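Local coordinates for major exported protein (Pseudomonas aeruginosa, PDB 3HE1) that is secreted and, as a member of the Hcp family of type VI secretion proteins, probably assembles into hexameric rings that build the tube expelled by that system, at residues G110-K115 with L137-I142; I141-K146 with H167-K172; T128-Y133 with H177-T182; G37-G42 with D97-L102; P26-I31 with E58-V63. One frame throughout, in Å; residues are numbered along the deposited sequence. Where two conformers were deposited one is given.

Interaction 1: G110-K115 with L137-I142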
# COMPACT_ATOMS: atom_id res chain seq x y z
N GLY A 110 23.19 27.16 -4.28
CA GLY A 110 23.91 26.81 -3.06
C GLY A 110 23.89 27.90 -1.99
O GLY A 110 24.78 27.98 -1.13
N GLU A 111 22.86 28.74 -2.04
CA GLU A 111 22.74 29.90 -1.17
C GLU A 111 22.39 29.55 0.28
O GLU A 111 21.37 28.90 0.54
CB GLU A 111 21.69 30.87 -1.73
CG GLU A 111 21.37 32.03 -0.80
CD GLU A 111 20.13 32.78 -1.21
OE1 GLU A 111 19.65 32.54 -2.33
OE2 GLU A 111 19.62 33.59 -0.41
N ARG A 112 23.23 29.98 1.22
CA ARG A 112 22.97 29.80 2.65
C ARG A 112 21.74 30.60 3.08
O ARG A 112 21.64 31.80 2.82
CB ARG A 112 24.18 30.18 3.50
CG ARG A 112 23.89 30.23 5.02
CD ARG A 112 25.14 30.41 5.88
NE ARG A 112 25.87 31.64 5.58
CZ ARG A 112 25.60 32.84 6.10
NH1 ARG A 112 24.59 32.99 6.96
NH2 ARG A 112 26.33 33.89 5.77
N LEU A 113 20.81 29.92 3.73
CA LEU A 113 19.60 30.55 4.26
C LEU A 113 19.84 31.07 5.67
O LEU A 113 19.90 30.28 6.61
CB LEU A 113 18.48 29.52 4.31
CG LEU A 113 17.42 29.63 3.25
CD1 LEU A 113 18.04 30.31 2.03
CD2 LEU A 113 16.87 28.23 2.96
N THR A 114 19.94 32.39 5.85
CA THR A 114 20.18 32.93 7.20
C THR A 114 19.17 32.46 8.26
O THR A 114 19.54 32.11 9.38
CB THR A 114 20.26 34.46 7.24
OG1 THR A 114 21.56 34.88 6.81
CG2 THR A 114 20.03 34.96 8.64
N LYS A 115 17.88 32.45 7.89
CA LYS A 115 16.85 31.95 8.80
C LYS A 115 15.64 31.38 8.07
O LYS A 115 15.01 32.05 7.26
CB LYS A 115 16.40 33.03 9.79
CG LYS A 115 15.36 32.53 10.78
CD LYS A 115 15.37 33.35 12.09
CE LYS A 115 14.38 34.50 12.04
NZ LYS A 115 14.03 34.96 13.41
N LEU A 137 15.33 27.26 11.76
CA LEU A 137 16.67 26.94 11.28
C LEU A 137 17.53 28.19 11.20
O LEU A 137 17.07 29.25 10.80
CB LEU A 137 16.64 26.26 9.92
CG LEU A 137 15.61 25.14 9.79
CD1 LEU A 137 15.82 24.39 8.47
CD2 LEU A 137 15.67 24.20 10.99
N GLU A 138 18.79 28.04 11.60
CA GLU A 138 19.82 29.05 11.41
C GLU A 138 20.82 28.51 10.38
O GLU A 138 21.18 27.33 10.41
CB GLU A 138 20.53 29.39 12.74
CG GLU A 138 19.56 29.68 13.89
CD GLU A 138 20.13 30.54 15.01
OE1 GLU A 138 21.26 31.06 14.86
OE2 GLU A 138 19.43 30.70 16.03
N ASP A 139 21.25 29.38 9.46
CA ASP A 139 22.25 29.06 8.44
C ASP A 139 21.97 27.77 7.67
O ASP A 139 22.84 26.93 7.48
CB ASP A 139 23.67 29.07 9.02
CG ASP A 139 24.01 30.39 9.71
OD1 ASP A 139 23.17 31.32 9.70
OD2 ASP A 139 25.12 30.50 10.27
N ALA A 140 20.73 27.66 7.21
CA ALA A 140 20.26 26.48 6.52
C ALA A 140 20.62 26.52 5.04
O ALA A 140 20.94 27.58 4.49
CB ALA A 140 18.74 26.33 6.70
N ILE A 141 20.58 25.36 4.41
CA ILE A 141 20.90 25.21 3.00
C ILE A 141 19.84 24.30 2.38
O ILE A 141 19.50 23.27 2.95
CB ILE A 141 22.32 24.63 2.81
CG1 ILE A 141 23.36 25.65 3.27
CG2 ILE A 141 22.54 24.26 1.38
CD1 ILE A 141 24.61 25.07 3.92
N ILE A 142 19.29 24.69 1.23
CA ILE A 142 18.29 23.83 0.58
C ILE A 142 18.94 22.69 -0.23
O ILE A 142 19.65 22.94 -1.20
CB ILE A 142 17.36 24.63 -0.34
CG1 ILE A 142 16.81 25.84 0.40
CG2 ILE A 142 16.23 23.73 -0.87
CD1 ILE A 142 15.69 26.53 -0.35
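L113 and I142 turn their apolar ends to each other on the buried side of this strand pair, where CD2 of L113 comes within 3.5 Å of CG1 of I142. The two side chains pass at a slant, and I142 brings CG1 into place by setting it beside its own backbone N (chi1 -50°). L113 and A140 share a face, their CB atoms 4.0 Å apart, and the end of I142 reaches in beside them; a bare methyl suits A140, which also packs on Y170. R112 lies on the other face with K115, E138 and I141, and its long chain runs alongside D139 at the corner, with CD of R112 3.7 Å from CB of D139. Their flat ends are turned 62° against each other, and NH1 of R112 meets OD1 of D139 in a long salt bridge of 3.5 Å; since R112 was modelled in two conformers, this bridge is doubtful. OD2 of D139 has a second partner in R171. The backbone bonds are steadier: A140 N donates to L113 O at 2.8 Å, and D139 N points almost straight at T114 O (166°), though from above its carbonyl plane. D139 takes up positive phi, a left-handed conformation that aspartate tolerates better than most residues. D139 and A140 thus share L113 as partner, and this is a G1 beta bulge, set where the antiparallel strands of the Hcp barrel turn a corner.

Interaction 2: I141-K146 with H167-K172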
# COMPACT_ATOMS: atom_id res chain seq x y z
N ILE A 141 20.58 25.36 4.41
CA ILE A 141 20.90 25.21 3.00
C ILE A 141 19.84 24.30 2.38
O ILE A 141 19.50 23.27 2.95
CB ILE A 141 22.32 24.63 2.81
CG1 ILE A 141 23.36 25.65 3.27
CG2 ILE A 141 22.54 24.26 1.38
CD1 ILE A 141 24.61 25.07 3.92
N ILE A 142 19.29 24.69 1.23
CA ILE A 142 18.29 23.83 0.58
C ILE A 142 18.94 22.69 -0.23
O ILE A 142 19.65 22.94 -1.20
CB ILE A 142 17.36 24.63 -0.34
CG1 ILE A 142 16.81 25.84 0.40
CG2 ILE A 142 16.23 23.73 -0.87
CD1 ILE A 142 15.69 26.53 -0.35
N VAL A 143 18.69 21.44 0.17
CA VAL A 143 19.43 20.33 -0.41
C VAL A 143 18.72 19.59 -1.54
O VAL A 143 19.36 18.89 -2.31
CB VAL A 143 19.92 19.36 0.67
CG1 VAL A 143 21.14 19.95 1.37
CG2 VAL A 143 18.82 19.09 1.67
N ASP A 144 17.41 19.76 -1.65
CA ASP A 144 16.66 19.23 -2.78
C ASP A 144 15.21 19.67 -2.78
O ASP A 144 14.64 20.01 -1.74
CB ASP A 144 16.76 17.69 -2.90
CG ASP A 144 17.02 17.01 -1.58
OD1 ASP A 144 17.81 16.04 -1.58
OD2 ASP A 144 16.45 17.42 -0.55
N ILE A 145 14.66 19.74 -3.98
CA ILE A 145 13.25 20.10 -4.18
C ILE A 145 12.61 19.09 -5.14
O ILE A 145 13.25 18.56 -6.04
CB ILE A 145 13.07 21.55 -4.70
CG1 ILE A 145 13.54 22.55 -3.64
CG2 ILE A 145 11.62 21.83 -5.07
CD1 ILE A 145 13.15 23.98 -3.95
N LYS A 146 11.34 18.81 -4.90
CA LYS A 146 10.56 17.93 -5.75
C LYS A 146 9.24 18.64 -6.06
O LYS A 146 8.50 19.04 -5.16
CB LYS A 146 10.30 16.58 -5.07
CG LYS A 146 9.01 15.88 -5.53
CD LYS A 146 8.96 14.41 -5.13
CE LYS A 146 7.66 13.74 -5.59
NZ LYS A 146 7.78 12.25 -5.76
N HIS A 167 13.71 20.51 1.08
CA HIS A 167 14.57 19.99 2.15
C HIS A 167 15.71 20.92 2.50
O HIS A 167 16.45 21.37 1.63
CB HIS A 167 15.18 18.66 1.74
CG HIS A 167 14.20 17.68 1.22
ND1 HIS A 167 14.24 16.34 1.53
CD2 HIS A 167 13.13 17.84 0.40
CE1 HIS A 167 13.25 15.72 0.92
NE2 HIS A 167 12.56 16.61 0.23
N PHE A 168 15.86 21.16 3.80
CA PHE A 168 16.92 22.01 4.31
C PHE A 168 17.82 21.20 5.24
O PHE A 168 17.36 20.43 6.07
CB PHE A 168 16.35 23.16 5.13
CG PHE A 168 15.15 23.83 4.52
CD1 PHE A 168 15.27 25.06 3.88
CD2 PHE A 168 13.88 23.26 4.63
CE1 PHE A 168 14.16 25.71 3.33
CE2 PHE A 168 12.77 23.88 4.08
CZ PHE A 168 12.91 25.12 3.44
N THR A 169 19.13 21.39 5.09
CA THR A 169 20.02 21.11 6.19
C THR A 169 20.21 22.46 6.88
O THR A 169 19.61 23.46 6.46
CB THR A 169 21.33 20.48 5.72
OG1 THR A 169 22.05 21.41 4.90
CG2 THR A 169 21.04 19.19 4.95
N TYR A 170 21.00 22.48 7.95
CA TYR A 170 21.15 23.67 8.80
C TYR A 170 22.25 23.45 9.83
O TYR A 170 22.65 22.33 10.10
CB TYR A 170 19.86 23.95 9.55
CG TYR A 170 19.39 22.72 10.28
CD1 TYR A 170 19.96 22.34 11.49
CD2 TYR A 170 18.39 21.92 9.75
CE1 TYR A 170 19.54 21.20 12.14
CE2 TYR A 170 17.96 20.79 10.40
CZ TYR A 170 18.53 20.43 11.60
OH TYR A 170 18.10 19.29 12.23
N ARG A 171 22.72 24.55 10.40
CA ARG A 171 23.75 24.48 11.42
C ARG A 171 23.10 24.31 12.79
O ARG A 171 23.73 23.87 13.75
CB ARG A 171 24.62 25.73 11.36
CG ARG A 171 25.46 25.97 12.61
CD ARG A 171 26.02 27.39 12.69
NE ARG A 171 25.00 28.45 12.72
CZ ARG A 171 24.65 29.15 13.80
NH1 ARG A 171 25.22 28.90 14.97
NH2 ARG A 171 23.74 30.10 13.71
N LYS A 172 21.81 24.65 12.89
CA LYS A 172 21.18 24.66 14.19
C LYS A 172 19.69 24.82 14.05
O LYS A 172 19.20 25.46 13.14
CB LYS A 172 21.75 25.80 15.03
CG LYS A 172 21.19 25.92 16.44
CD LYS A 172 21.85 27.08 17.17
CE LYS A 172 21.21 27.34 18.52
NZ LYS A 172 21.84 28.49 19.19
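With chi1 at -43°, F168 sets its CG beside the backbone N, which lays the ring alongside I142, both side chains pointing the same way: CG1 of I142 is 3.9 Å from CD1 of F168. These large apolar groups suit the buried face. On the other face, T169 has OG1 wedged between its backbone N and carbonyl carbon (chi1 64°), which swings CG2 beside the N and onto CG1 of V143 at 3.7 Å. V143 meets both of its neighbours nearly at right angles, its second branch, CG2, resting 3.7 Å from CB of H167. D144 was modelled in two conformers, and the very close approach of its carboxylate to the H167 ring is doubtful. The main chain is firmer. I141 and T169 exchange two bonds, T169 N reaching I141 O at 2.9 Å, while H167 is gripped at both ends, its O taking V143 N at 2.7 Å and its N giving to D144 O at 3.0 Å. Helix 100-109 covers I142 through L103 and A106; L113 and V116 of strand 112-123 and I92 of strand 86-95 pack on F168. Beyond, D144 to K146 pair with an antiparallel strand of a neighbouring subunit, so the sheet runs on across the interface.

Interaction 3: T128-Y133 with H177-T182; sequences TQEHYY and HEVSGT
The H177 ring carries Y132 O over one face, 3.5 Å above its plane and toward the rim, while V179 CA lies in plane at its edge. The Y132 ring turns its own edge to the H177 face in a T-shaped pair, with centroids 5.9 Å apart and planes at 75°; over the centre of one Y132 face sits CB of Y133. This is the end of the antiparallel pairing of strands 129-137 and 172-177, marked by the non-hydrogen-bonded bridge Y133 with H177, before the loop leading to strand 183-187. The H131 ring offers a face to E178 in a CH-pi contact, CG of E178 standing 4.0 Å from the ring centroid. That methylene is carried there beside its backbone N (chi1 -63°), and the chain then bends at chi2 so that OE2 reaches T134 OG1. CB of Y132 is met by CG2 of V179 at 3.6 Å; the compact branched valine fits against the strand. Aromatic residues with polar ends suit this place because they also serve the assembly: Y132 OH bonds to H162, and H177 NE2 to D47 O, of a neighbouring subunit. Across the contact E178 N donates to Y132 O at 2.8 Å, nearly straight at hydrogen (168°) but from above the carbonyl plane.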
# COMPACT_ATOMS: atom_id res chain seq x y z
N THR A 128 -10.22 29.66 19.23
CA THR A 128 -9.57 30.59 18.32
C THR A 128 -8.23 30.02 17.86
O THR A 128 -7.56 29.34 18.63
CB THR A 128 -9.28 31.94 19.00
OG1 THR A 128 -10.39 32.31 19.82
CG2 THR A 128 -9.01 33.02 17.95
N GLN A 129 -7.86 30.32 16.61
CA GLN A 129 -6.57 29.87 16.08
C GLN A 129 -5.41 30.57 16.76
O GLN A 129 -5.45 31.79 16.96
CB GLN A 129 -6.49 30.13 14.57
CG GLN A 129 -7.33 29.19 13.74
CD GLN A 129 -7.02 27.73 14.04
OE1 GLN A 129 -7.87 27.00 14.55
NE2 GLN A 129 -5.79 27.31 13.73
N GLU A 130 -4.38 29.82 17.13
CA GLU A 130 -3.23 30.42 17.78
C GLU A 130 -1.90 29.80 17.36
O GLU A 130 -1.81 28.62 17.04
CB GLU A 130 -3.36 30.38 19.30
CG GLU A 130 -3.07 29.02 19.91
CD GLU A 130 -3.43 28.96 21.38
OE1 GLU A 130 -3.55 30.03 22.01
OE2 GLU A 130 -3.59 27.84 21.91
N HIS A 131 -0.87 30.63 17.37
CA HIS A 131 0.48 30.15 17.19
C HIS A 131 0.95 29.60 18.54
O HIS A 131 0.92 30.30 19.55
CB HIS A 131 1.38 31.27 16.72
CG HIS A 131 2.81 30.86 16.57
ND1 HIS A 131 3.86 31.73 16.80
CD2 HIS A 131 3.36 29.67 16.26
CE1 HIS A 131 5.00 31.08 16.60
NE2 HIS A 131 4.73 29.83 16.27
N TYR A 132 1.37 28.35 18.56
CA TYR A 132 1.70 27.72 19.83
C TYR A 132 3.05 26.99 19.82
O TYR A 132 3.52 26.56 20.86
CB TYR A 132 0.59 26.74 20.23
CG TYR A 132 0.69 25.46 19.45
CD1 TYR A 132 1.21 24.31 20.04
CD2 TYR A 132 0.30 25.40 18.12
CE1 TYR A 132 1.32 23.13 19.32
CE2 TYR A 132 0.41 24.22 17.39
CZ TYR A 132 0.92 23.09 18.00
OH TYR A 132 1.04 21.92 17.29
N TYR A 133 3.67 26.85 18.65
CA TYR A 133 4.97 26.17 18.53
C TYR A 133 5.81 26.84 17.45
O TYR A 133 5.27 27.30 16.44
CB TYR A 133 4.75 24.70 18.18
CG TYR A 133 5.88 23.76 18.53
CD1 TYR A 133 6.07 23.33 19.84
CD2 TYR A 133 6.73 23.25 17.56
CE1 TYR A 133 7.09 22.45 20.16
CE2 TYR A 133 7.75 22.38 17.87
CZ TYR A 133 7.93 21.98 19.17
OH TYR A 133 8.94 21.11 19.50
N HIS A 177 8.05 25.93 22.53
CA HIS A 177 6.62 25.91 22.75
C HIS A 177 6.22 27.30 23.22
O HIS A 177 6.76 27.79 24.20
CB HIS A 177 6.21 24.83 23.77
CG HIS A 177 4.73 24.67 23.89
ND1 HIS A 177 4.08 23.49 23.62
CD2 HIS A 177 3.76 25.56 24.21
CE1 HIS A 177 2.78 23.65 23.78
NE2 HIS A 177 2.56 24.90 24.14
N GLU A 178 5.27 27.92 22.51
CA GLU A 178 4.97 29.36 22.64
C GLU A 178 3.96 29.74 23.73
O GLU A 178 3.95 30.88 24.20
CB GLU A 178 4.46 29.95 21.31
CG GLU A 178 5.47 29.91 20.17
CD GLU A 178 6.70 30.77 20.42
OE1 GLU A 178 6.71 31.53 21.40
OE2 GLU A 178 7.65 30.69 19.62
N VAL A 179 3.11 28.80 24.12
CA VAL A 179 2.14 29.06 25.18
C VAL A 179 2.68 28.61 26.54
O VAL A 179 2.51 29.31 27.54
CB VAL A 179 0.78 28.38 24.89
CG1 VAL A 179 -0.33 29.05 25.70
CG2 VAL A 179 0.48 28.44 23.40
N SER A 180 3.34 27.46 26.56
CA SER A 180 3.80 26.84 27.80
C SER A 180 5.26 27.17 28.14
O SER A 180 5.74 26.85 29.23
CB SER A 180 3.59 25.32 27.75
OG SER A 180 2.21 24.99 27.78
N GLY A 181 5.96 27.80 27.20
CA GLY A 181 7.26 28.40 27.48
C GLY A 181 8.47 27.48 27.46
O GLY A 181 9.58 27.92 27.74
N THR A 182 8.26 26.21 27.13
CA THR A 182 9.39 25.30 26.98
C THR A 182 10.15 25.56 25.68
O THR A 182 9.55 25.92 24.66
CB THR A 182 8.95 23.84 26.96
OG1 THR A 182 7.94 23.67 25.97
CG2 THR A 182 8.43 23.42 28.33

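Interaction 4: G37-G42 with D97-L102; sequences GLITAG and DKASPL
I39 lies inside a type I beta turn, L38 to A41, that faces A99 and L102 at the start of helix 100-109, the backbones staying well apart, with 7.7 Å between the CA atoms of G42 and K98. I39 bridges the gap: CG2 packs 3.9 Å from CB of L102, and the two side chains slide past each other in opposite directions. The small A99 packs against the turn, its CB 3.7 Å from I39 O. At the other end K98 stretches out fully, its CG anti to its N (chi1 164°), and the long chain carries NZ to A41 O in a weak bond of 3.4 Å. On the way CD of K98 passes 3.5 Å from G42 O. Glycine suits position 42 twice over, by its positive phi and because, lacking CB, it does not obstruct the lysine end. D97 caps the start of the helix: its OD1 accepts S100 N at 2.8 Å, a capping bond met nearly along the C-O axis, and also forms a salt bridge with K94. Around the contact, I39 leans on I31 of strand 27-33 and T40 OG1 bonds to D59 O, while the same helix start also meets a neighbouring subunit, whose T182 bonds to K98 O and packs on P101 and L102.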
# COMPACT_ATOMS: atom_id res chain seq x y z
N GLY A 37 17.37 38.00 0.50
CA GLY A 37 16.58 38.68 1.51
C GLY A 37 15.43 37.80 1.98
O GLY A 37 15.61 36.59 2.13
N LEU A 38 14.26 38.40 2.20
CA LEU A 38 13.08 37.65 2.63
C LEU A 38 12.45 36.99 1.42
O LEU A 38 11.86 37.66 0.56
CB LEU A 38 12.07 38.57 3.36
CG LEU A 38 10.87 37.89 4.04
CD1 LEU A 38 11.30 36.79 5.01
CD2 LEU A 38 9.97 38.89 4.75
N ILE A 39 12.60 35.67 1.34
CA ILE A 39 12.21 34.94 0.14
C ILE A 39 10.71 34.69 0.14
O ILE A 39 10.11 34.47 -0.91
CB ILE A 39 13.02 33.63 0.00
CG1 ILE A 39 14.44 33.96 -0.49
CG2 ILE A 39 12.33 32.63 -0.93
CD1 ILE A 39 15.48 32.89 -0.19
N THR A 40 10.10 34.77 1.31
CA THR A 40 8.69 34.48 1.46
C THR A 40 7.86 35.77 1.46
O THR A 40 6.67 35.75 1.76
CB THR A 40 8.44 33.71 2.76
OG1 THR A 40 8.81 34.55 3.87
CG2 THR A 40 9.30 32.44 2.81
N ALA A 41 8.49 36.88 1.11
CA ALA A 41 7.83 38.19 1.09
C ALA A 41 6.69 38.28 0.07
O ALA A 41 6.91 38.09 -1.13
CB ALA A 41 8.86 39.30 0.82
N GLY A 42 5.48 38.60 0.53
CA GLY A 42 4.34 38.70 -0.35
C GLY A 42 3.97 37.37 -1.00
O GLY A 42 3.25 37.32 -2.00
N ASP A 97 4.10 28.60 -5.82
CA ASP A 97 3.82 29.99 -5.42
C ASP A 97 4.90 31.01 -5.84
O ASP A 97 5.78 30.70 -6.64
CB ASP A 97 3.58 30.07 -3.91
CG ASP A 97 4.83 29.73 -3.10
OD1 ASP A 97 5.93 29.63 -3.70
OD2 ASP A 97 4.71 29.57 -1.86
N LYS A 98 4.81 32.22 -5.29
CA LYS A 98 5.76 33.29 -5.60
C LYS A 98 7.20 32.97 -5.17
O LYS A 98 8.15 33.33 -5.86
CB LYS A 98 5.30 34.60 -4.95
CG LYS A 98 6.40 35.68 -4.89
CD LYS A 98 5.83 36.99 -4.33
CE LYS A 98 6.78 38.17 -4.50
NZ LYS A 98 6.11 39.45 -4.11
N ALA A 99 7.34 32.27 -4.05
CA ALA A 99 8.64 31.87 -3.52
C ALA A 99 9.29 30.79 -4.37
O ALA A 99 10.51 30.75 -4.49
CB ALA A 99 8.48 31.36 -2.09
N SER A 100 8.46 29.92 -4.94
CA SER A 100 8.92 28.67 -5.54
C SER A 100 10.06 28.84 -6.53
O SER A 100 11.04 28.09 -6.46
CB SER A 100 7.76 27.95 -6.21
OG SER A 100 6.76 27.61 -5.28
N PRO A 101 9.94 29.80 -7.46
CA PRO A 101 11.04 29.99 -8.42
C PRO A 101 12.25 30.51 -7.69
O PRO A 101 13.39 30.27 -8.11
CB PRO A 101 10.49 31.05 -9.38
CG PRO A 101 8.99 31.02 -9.19
CD PRO A 101 8.81 30.70 -7.74
N LEU A 102 12.01 31.19 -6.58
CA LEU A 102 13.10 31.72 -5.76
C LEU A 102 13.82 30.59 -5.05
O LEU A 102 15.05 30.54 -5.08
CB LEU A 102 12.57 32.77 -4.78
CG LEU A 102 11.83 33.96 -5.44
CD1 LEU A 102 11.37 35.02 -4.43
CD2 LEU A 102 12.67 34.60 -6.54

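Interaction 5: P26-I31 with E58-V63; sequences PAYMSI and EDQVMV
V61 O is approached by two groups from the facing strand: M29 N donates to it at 2.9 Å, lying in the carbonyl plane, and CA of Y28 adds a CA-H...O contact at 3.2 Å. The pair is antiparallel, part of the curled beta-sheet of the Hcp fold, and the axes of the short strand segments run at 135° to one another, well short of straight antiparallel. A second backbone bond runs from V63 N to A27 O. On the face of A27, M29, V61 and V63 the M29 side chain, a selenomethionine in this crystal, extends straight from the backbone (chi1 178°) and bends only at its last torsion, which lays CE against two neighbouring valines: 3.5 Å from CG2 of V63 and 3.7 Å from CG2 of V61. It runs beside V61 but crosses V63 at about a right angle. A long, flexible, unbranched chain such as that of methionine, here its selenium analogue, suits such a site, hemmed in further by I92 and F168. On the face of Y28 and M62 the amide of Q60 stretches across Y28, NE2 coming 3.5 Å from CB of Y28, with the amide and ring planes only 27° apart. Farther along the ring, CE1 of Y28 touches CG of M62 at 3.8 Å. The aromatic ring is held from outside the pair too, stacked with H57 and met edge-to-face by F44. Near the start of the strand the small A27 packs its methyl against V63, CB to CB 3.9 Å.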
# COMPACT_ATOMS: atom_id res chain seq x y z
N PRO A 26 -2.43 24.61 10.16
CA PRO A 26 -1.32 24.71 9.20
C PRO A 26 -0.14 25.37 9.86
O PRO A 26 -0.26 25.96 10.93
CB PRO A 26 -1.89 25.66 8.16
CG PRO A 26 -2.55 26.69 9.03
CD PRO A 26 -3.16 25.89 10.20
N ALA A 27 1.02 25.25 9.22
CA ALA A 27 2.20 25.97 9.63
C ALA A 27 2.42 27.06 8.58
O ALA A 27 1.95 26.94 7.44
CB ALA A 27 3.39 25.03 9.71
N TYR A 28 3.09 28.14 8.98
CA TYR A 28 3.49 29.17 8.02
C TYR A 28 4.97 29.36 8.20
O TYR A 28 5.48 29.15 9.29
CB TYR A 28 2.72 30.48 8.25
CG TYR A 28 1.27 30.38 7.84
CD1 TYR A 28 0.89 30.53 6.52
CD2 TYR A 28 0.28 30.09 8.79
CE1 TYR A 28 -0.44 30.42 6.14
CE2 TYR A 28 -1.06 29.98 8.41
CZ TYR A 28 -1.41 30.15 7.09
OH TYR A 28 -2.73 30.04 6.70
N MSE A 29 5.66 29.73 7.13
CA MSE A 29 7.12 29.79 7.20
C MSE A 29 7.67 31.09 6.62
O MSE A 29 7.02 31.76 5.84
CB MSE A 29 7.73 28.57 6.49
CG MSE A 29 9.27 28.52 6.42
SE MSE A 29 9.79 26.93 5.40
CE MSE A 29 8.32 27.03 4.12
N SER A 30 8.87 31.44 7.03
CA SER A 30 9.55 32.58 6.46
C SER A 30 10.94 32.14 6.11
O SER A 30 11.56 31.34 6.81
CB SER A 30 9.59 33.76 7.45
OG SER A 30 10.38 33.45 8.59
N ILE A 31 11.42 32.65 4.98
CA ILE A 31 12.80 32.44 4.63
C ILE A 31 13.49 33.76 4.34
O ILE A 31 12.96 34.61 3.65
CB ILE A 31 12.94 31.47 3.46
CG1 ILE A 31 12.21 30.16 3.82
CG2 ILE A 31 14.42 31.27 3.13
CD1 ILE A 31 12.27 29.05 2.78
N GLU A 58 0.88 37.20 5.00
CA GLU A 58 1.25 37.65 3.66
C GLU A 58 2.73 37.50 3.32
O GLU A 58 3.09 37.39 2.16
CB GLU A 58 0.81 39.11 3.45
CG GLU A 58 -0.71 39.31 3.35
CD GLU A 58 -1.40 39.54 4.70
OE1 GLU A 58 -0.73 39.50 5.75
OE2 GLU A 58 -2.63 39.77 4.70
N ASP A 59 3.60 37.51 4.33
CA ASP A 59 5.04 37.43 4.08
C ASP A 59 5.59 36.08 4.48
O ASP A 59 6.80 35.92 4.70
CB ASP A 59 5.79 38.55 4.78
CG ASP A 59 5.33 39.91 4.33
OD1 ASP A 59 5.03 40.05 3.12
OD2 ASP A 59 5.24 40.82 5.18
N GLN A 60 4.70 35.10 4.55
CA GLN A 60 5.09 33.72 4.75
C GLN A 60 4.57 32.83 3.64
O GLN A 60 3.89 33.26 2.70
CB GLN A 60 4.57 33.19 6.09
CG GLN A 60 5.33 33.66 7.31
CD GLN A 60 4.52 33.51 8.58
OE1 GLN A 60 5.00 33.00 9.59
NE2 GLN A 60 3.26 33.96 8.53
N VAL A 61 4.90 31.56 3.77
CA VAL A 61 4.42 30.52 2.88
C VAL A 61 3.62 29.49 3.69
O VAL A 61 3.96 29.19 4.84
CB VAL A 61 5.60 29.87 2.13
CG1 VAL A 61 6.92 30.34 2.73
CG2 VAL A 61 5.50 28.36 2.14
N MSE A 62 2.56 28.98 3.09
CA MSE A 62 1.66 28.00 3.70
C MSE A 62 2.24 26.58 3.65
O MSE A 62 2.22 25.92 2.61
CB MSE A 62 0.36 28.01 2.90
CG MSE A 62 -0.87 27.62 3.67
SE MSE A 62 -2.21 27.20 2.33
CE MSE A 62 -1.20 25.79 1.41
N VAL A 63 2.72 26.09 4.79
CA VAL A 63 3.32 24.76 4.85
C VAL A 63 2.28 23.68 5.05
O VAL A 63 1.59 23.64 6.08
CB VAL A 63 4.34 24.67 5.97
CG1 VAL A 63 4.74 23.22 6.18
CG2 VAL A 63 5.55 25.53 5.65

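All five contacts reach one curled antiparallel sheet. Interactions 1 and 2 share I141 and I142 on strand 140-149, their centres 7 Å apart, and are tied by the salt bridge between E138 OE1 and R171 NH2 (2.9 Å). Interaction 5 joins this apolar interior through I31, whose CG2 lies 3.4 Å from CG of L113 and whose CD1 lies 3.9 Å from CE1 of F168. Interactions 4 and 5 have centres 10 Å apart. Interaction 3 is the outlier, about 26 Å centre to centre from interactions 2 and 4, though its nearest atoms come within about 5 Å of interaction 5; yet its loop meets the helix start of interaction 4 of a neighbouring subunit.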